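Local coordinates for PUA domain-containing protein (Aeropyrum pernix, PDB 2CX0) that is of unknown function but carries a PUA domain and probably binds RNA, perhaps in connection with translation initiation, at residues M2-E14 against L171-G183. Sequence-based numbering, arbitrary orientation.
Sequences MLWARLVGLARLE and LGDALWELAQEVG
E177 reaches from helix 174-183 into the turn that joins strands 2-5 and 9-17, and each of its side-chain atoms has a neighbour there. E177 CB packs against the carbonyl oxygen R6 O at 3.2 Å, a van der Waals contact. CG sits beside L7, whose CD1 approaches it to 3.6 Å as the two side chains cross at about a right angle. A bend at chi2 (-67°) then carries the carboxylate alongside the aliphatic part of R6: E177 CD lies beside R6 CD and CG, E177 OE2 is nearest R6 CD, and E177 OE1 faces R6 NH1 at the edge of the guanidinium. E177 OE1 to R6 NH1 is 3.9 Å, a long salt bridge, and the planes of the two groups stand 66° apart, so no flat paired geometry results. A water supplies the closer link, donating to E177 OE1 (2.7 Å) and to E177 O while accepting weakly from R6 N. With only a methyl group at E177, as in an alanine, R6 is likely to lose its carboxylate partner, the water its OE1 acceptor, and L7 CD1 the packing of CG. Further along the helix, E181 OE2 receives a second water bound to W4 N. Apolar contacts back these polar ones: L3 CD2 meets V182 CG2 at 3.6 Å, and V8 CG1 rests on A174 CB. D173, just before the helix, is its N-cap: D173 OD1 accepts from W176 N at 2.7 Å. No hydrogen bond runs directly between the segments; the helix axis runs at 129° to edge strand 2-5, with L178 also touching A50 and Y57 of strands 45-51 and 56-62, and W176 touching helix 80-86.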
loop_
_atom_site.group_PDB
_atom_site.type_symbol
_atom_site.label_atom_id
_atom_site.label_comp_id
_atom_site.label_asym_id
_atom_site.label_seq_id
_atom_site.Cartn_x
_atom_site.Cartn_y
_atom_site.Cartn_z
HETATM N N MSE A 2 -19.425 14.252 1.668
HETATM C CA MSE A 2 -19.525 13.824 0.267
HETATM C C MSE A 2 -18.265 14.356 -0.377
HETATM O O MSE A 2 -17.731 15.378 0.033
HETATM C CB MSE A 2 -20.761 14.405 -0.459
HETATM C CG MSE A 2 -22.166 13.875 -0.016
HETATM SE SE MSE A 2 -23.321 13.906 -1.585
HETATM C CE MSE A 2 -24.947 13.774 -0.601
ATOM N N LEU A 3 -17.771 13.669 -1.383
ATOM C CA LEU A 3 -16.602 14.190 -2.015
ATOM C C LEU A 3 -16.718 13.859 -3.477
ATOM O O LEU A 3 -17.593 13.073 -3.875
ATOM C CB LEU A 3 -15.331 13.597 -1.404
ATOM C CG LEU A 3 -15.072 12.083 -1.454
ATOM C CD1 LEU A 3 -14.667 11.672 -2.896
ATOM C CD2 LEU A 3 -13.895 11.730 -0.420
ATOM N N TRP A 4 -15.889 14.481 -4.299
ATOM C CA TRP A 4 -15.928 14.142 -5.739
ATOM C C TRP A 4 -14.467 13.918 -6.142
ATOM O O TRP A 4 -13.628 14.836 -6.008
ATOM C CB TRP A 4 -16.568 15.280 -6.559
ATOM C CG TRP A 4 -16.977 14.841 -7.931
ATOM C CD1 TRP A 4 -16.214 14.143 -8.853
ATOM C CD2 TRP A 4 -18.291 14.980 -8.518
ATOM N NE1 TRP A 4 -16.987 13.827 -9.956
ATOM C CE2 TRP A 4 -18.251 14.326 -9.787
ATOM C CE3 TRP A 4 -19.490 15.587 -8.089
ATOM C CZ2 TRP A 4 -19.362 14.260 -10.637
ATOM C CZ3 TRP A 4 -20.618 15.520 -8.933
ATOM C CH2 TRP A 4 -20.537 14.850 -10.203
ATOM N N ALA A 5 -14.156 12.687 -6.539
ATOM C CA ALA A 5 -12.778 12.337 -6.897
ATOM C C ALA A 5 -12.605 12.032 -8.354
ATOM O O ALA A 5 -13.557 11.648 -9.028
ATOM C CB ALA A 5 -12.296 11.119 -6.070
ATOM N N ARG A 6 -11.395 12.218 -8.832
ATOM C CA ARG A 6 -11.119 11.836 -10.206
ATOM C C ARG A 6 -11.319 10.308 -10.265
ATOM O O ARG A 6 -11.139 9.607 -9.248
ATOM C CB ARG A 6 -9.669 12.215 -10.585
ATOM C CG ARG A 6 -9.169 11.539 -11.812
ATOM C CD ARG A 6 -7.766 12.042 -12.227
ATOM N NE ARG A 6 -7.730 13.481 -12.526
ATOM C CZ ARG A 6 -7.286 14.417 -11.688
ATOM N NH1 ARG A 6 -6.834 14.056 -10.492
ATOM N NH2 ARG A 6 -7.293 15.702 -12.044
ATOM N N LEU A 7 -11.748 9.811 -11.433
ATOM C CA LEU A 7 -11.948 8.366 -11.690
ATOM C C LEU A 7 -13.223 7.838 -11.112
ATOM O O LEU A 7 -14.158 7.422 -11.878
ATOM C CB LEU A 7 -10.792 7.440 -11.127
ATOM C CG LEU A 7 -9.588 7.216 -11.998
ATOM C CD1 LEU A 7 -8.692 6.060 -11.389
ATOM C CD2 LEU A 7 -10.037 6.763 -13.394
ATOM N N VAL A 8 -13.292 7.848 -9.770
ATOM C CA VAL A 8 -14.442 7.305 -9.085
ATOM C C VAL A 8 -15.639 8.255 -9.046
ATOM O O VAL A 8 -16.782 7.741 -8.869
ATOM C CB VAL A 8 -14.067 6.846 -7.627
ATOM C CG1 VAL A 8 -12.924 5.812 -7.688
ATOM C CG2 VAL A 8 -13.576 8.040 -6.819
ATOM N N GLY A 9 -15.406 9.569 -9.140
ATOM C CA GLY A 9 -16.537 10.469 -9.109
ATOM C C GLY A 9 -17.096 10.810 -7.745
ATOM O O GLY A 9 -16.387 10.814 -6.747
ATOM N N LEU A 10 -18.392 11.085 -7.690
ATOM C CA LEU A 10 -19.022 11.467 -6.436
ATOM C C LEU A 10 -19.044 10.323 -5.417
ATOM O O LEU A 10 -19.345 9.177 -5.765
ATOM C CB LEU A 10 -20.448 11.943 -6.733
ATOM C CG LEU A 10 -21.246 12.281 -5.489
ATOM C CD1 LEU A 10 -20.927 13.746 -5.074
ATOM C CD2 LEU A 10 -22.744 12.058 -5.806
ATOM N N ALA A 11 -18.660 10.607 -4.180
ATOM C CA ALA A 11 -18.705 9.593 -3.152
ATOM C C ALA A 11 -19.429 10.113 -1.930
ATOM O O ALA A 11 -19.161 11.222 -1.485
ATOM C CB ALA A 11 -17.238 9.084 -2.738
ATOM N N ARG A 12 -20.343 9.290 -1.400
ATOM C CA ARG A 12 -21.064 9.630 -0.169
ATOM C C ARG A 12 -20.288 8.933 0.948
ATOM O O ARG A 12 -20.057 7.700 0.899
ATOM C CB ARG A 12 -22.495 9.105 -0.225
ATOM C CG ARG A 12 -23.330 9.998 -1.122
ATOM C CD ARG A 12 -24.598 9.338 -1.649
ATOM N NE ARG A 12 -25.114 10.028 -2.851
ATOM C CZ ARG A 12 -25.723 11.217 -2.848
ATOM N NH1 ARG A 12 -25.892 11.847 -1.700
ATOM N NH2 ARG A 12 -26.168 11.799 -3.970
ATOM N N LEU A 13 -19.900 9.702 1.962
ATOM C CA LEU A 13 -19.089 9.164 3.037
ATOM C C LEU A 13 -19.788 9.051 4.390
ATOM O O LEU A 13 -20.623 9.855 4.732
ATOM C CB LEU A 13 -17.853 10.028 3.208
ATOM C CG LEU A 13 -16.587 9.721 2.413
ATOM C CD1 LEU A 13 -16.846 9.748 0.962
ATOM C CD2 LEU A 13 -15.544 10.750 2.774
ATOM N N GLU A 14 -19.415 8.013 5.131
ATOM C CA GLU A 14 -19.883 7.752 6.490
ATOM C C GLU A 14 -18.611 7.486 7.293
ATOM O O GLU A 14 -17.850 6.596 6.920
ATOM C CB GLU A 14 -20.745 6.503 6.561
ATOM C CG GLU A 14 -22.168 6.730 6.219
ATOM C CD GLU A 14 -23.040 5.592 6.692
ATOM O OE1 GLU A 14 -22.672 4.425 6.419
ATOM O OE2 GLU A 14 -24.079 5.868 7.337
ATOM N N LEU A 171 -0.211 3.636 -7.668
ATOM C CA LEU A 171 -0.408 5.059 -7.984
ATOM C C LEU A 171 -1.466 5.271 -9.104
ATOM O O LEU A 171 -1.290 4.750 -10.215
ATOM C CB LEU A 171 0.931 5.616 -8.468
ATOM C CG LEU A 171 1.118 7.088 -8.061
ATOM C CD1 LEU A 171 2.577 7.597 -8.272
ATOM C CD2 LEU A 171 0.107 7.850 -8.819
ATOM N N GLY A 172 -2.544 6.001 -8.805
ATOM C CA GLY A 172 -3.540 6.238 -9.843
ATOM C C GLY A 172 -4.697 5.244 -9.948
ATOM O O GLY A 172 -5.548 5.400 -10.831
ATOM N N ASP A 173 -4.706 4.204 -9.114
ATOM C CA ASP A 173 -5.836 3.302 -9.157
ATOM C C ASP A 173 -7.061 3.973 -8.447
ATOM O O ASP A 173 -6.967 5.084 -7.931
ATOM C CB ASP A 173 -5.486 1.857 -8.641
ATOM C CG ASP A 173 -5.270 1.741 -7.109
ATOM O OD1 ASP A 173 -5.628 2.656 -6.308
ATOM O OD2 ASP A 173 -4.725 0.644 -6.728
ATOM N N ALA A 174 -8.220 3.316 -8.507
ATOM C CA ALA A 174 -9.429 3.884 -7.946
ATOM C C ALA A 174 -9.301 4.211 -6.460
ATOM O O ALA A 174 -9.742 5.303 -6.027
ATOM C CB ALA A 174 -10.587 2.944 -8.188
ATOM N N LEU A 175 -8.712 3.288 -5.699
ATOM C CA LEU A 175 -8.533 3.540 -4.268
ATOM C C LEU A 175 -7.582 4.741 -4.063
ATOM O O LEU A 175 -7.820 5.588 -3.168
ATOM C CB LEU A 175 -7.985 2.292 -3.534
ATOM C CG LEU A 175 -7.508 2.478 -2.071
ATOM C CD1 LEU A 175 -8.700 2.850 -1.162
ATOM C CD2 LEU A 175 -6.920 1.213 -1.559
ATOM N N TRP A 176 -6.530 4.814 -4.908
ATOM C CA TRP A 176 -5.564 5.902 -4.793
ATOM C C TRP A 176 -6.281 7.251 -4.995
ATOM O O TRP A 176 -6.062 8.205 -4.206
ATOM C CB TRP A 176 -4.468 5.767 -5.860
ATOM C CG TRP A 176 -3.372 6.744 -5.614
ATOM C CD1 TRP A 176 -2.349 6.613 -4.731
ATOM C CD2 TRP A 176 -3.267 8.043 -6.172
ATOM N NE1 TRP A 176 -1.606 7.772 -4.681
ATOM C CE2 TRP A 176 -2.141 8.667 -5.568
ATOM C CE3 TRP A 176 -4.008 8.743 -7.133
ATOM C CZ2 TRP A 176 -1.732 9.970 -5.896
ATOM C CZ3 TRP A 176 -3.605 10.047 -7.472
ATOM C CH2 TRP A 176 -2.477 10.644 -6.854
ATOM N N GLU A 177 -7.155 7.326 -6.003
ATOM C CA GLU A 177 -7.831 8.592 -6.294
ATOM C C GLU A 177 -8.788 8.965 -5.180
ATOM O O GLU A 177 -8.856 10.099 -4.772
ATOM C CB GLU A 177 -8.582 8.538 -7.647
ATOM C CG GLU A 177 -7.647 8.426 -8.873
ATOM C CD GLU A 177 -6.775 9.661 -9.137
ATOM O OE1 GLU A 177 -6.897 10.726 -8.484
ATOM O OE2 GLU A 177 -5.939 9.571 -10.036
ATOM N N LEU A 178 -9.541 7.980 -4.715
ATOM C CA LEU A 178 -10.442 8.218 -3.623
ATOM C C LEU A 178 -9.647 8.704 -2.367
ATOM O O LEU A 178 -10.045 9.684 -1.685
ATOM C CB LEU A 178 -11.201 6.922 -3.332
ATOM C CG LEU A 178 -11.978 7.020 -2.002
ATOM C CD1 LEU A 178 -13.069 8.123 -2.099
ATOM C CD2 LEU A 178 -12.624 5.632 -1.743
ATOM N N ALA A 179 -8.535 8.034 -2.079
ATOM C CA ALA A 179 -7.721 8.378 -0.891
ATOM C C ALA A 179 -7.137 9.775 -1.001
ATOM O O ALA A 179 -7.122 10.503 0.004
ATOM C CB ALA A 179 -6.596 7.369 -0.649
ATOM N N GLN A 180 -6.712 10.164 -2.210
ATOM C CA GLN A 180 -6.175 11.503 -2.440
ATOM C C GLN A 180 -7.206 12.569 -2.060
ATOM O O GLN A 180 -6.868 13.592 -1.471
ATOM C CB GLN A 180 -5.861 11.724 -3.915
ATOM C CG GLN A 180 -4.521 11.323 -4.328
ATOM C CD GLN A 180 -3.466 12.032 -3.523
ATOM O OE1 GLN A 180 -3.089 11.540 -2.467
ATOM N NE2 GLN A 180 -2.996 13.209 -3.998
ATOM N N GLU A 181 -8.468 12.320 -2.395
ATOM C CA GLU A 181 -9.522 13.280 -2.118
ATOM C C GLU A 181 -9.926 13.256 -0.654
ATOM O O GLU A 181 -10.261 14.299 -0.106
ATOM C CB GLU A 181 -10.742 12.991 -3.031
ATOM C CG GLU A 181 -11.662 14.165 -3.219
ATOM C CD GLU A 181 -10.962 15.393 -3.800
ATOM O OE1 GLU A 181 -9.960 15.290 -4.553
ATOM O OE2 GLU A 181 -11.449 16.482 -3.517
ATOM N N VAL A 182 -9.911 12.075 -0.013
ATOM C CA VAL A 182 -10.262 11.986 1.410
ATOM C C VAL A 182 -9.224 12.830 2.185
ATOM O O VAL A 182 -9.596 13.600 3.091
ATOM C CB VAL A 182 -10.236 10.499 1.946
ATOM C CG1 VAL A 182 -10.335 10.476 3.485
ATOM C CG2 VAL A 182 -11.462 9.722 1.414
ATOM N N GLY A 183 -7.955 12.685 1.783
ATOM C CA GLY A 183 -6.829 13.385 2.386
ATOM C C GLY A 183 -6.997 14.897 2.258
ATOM O O GLY A 183 -6.553 15.632 3.151
HETATM O O HOH W 1 -14.065 16.465 -3.037
HETATM O O HOH W 2 -8.642 12.014 -6.943
#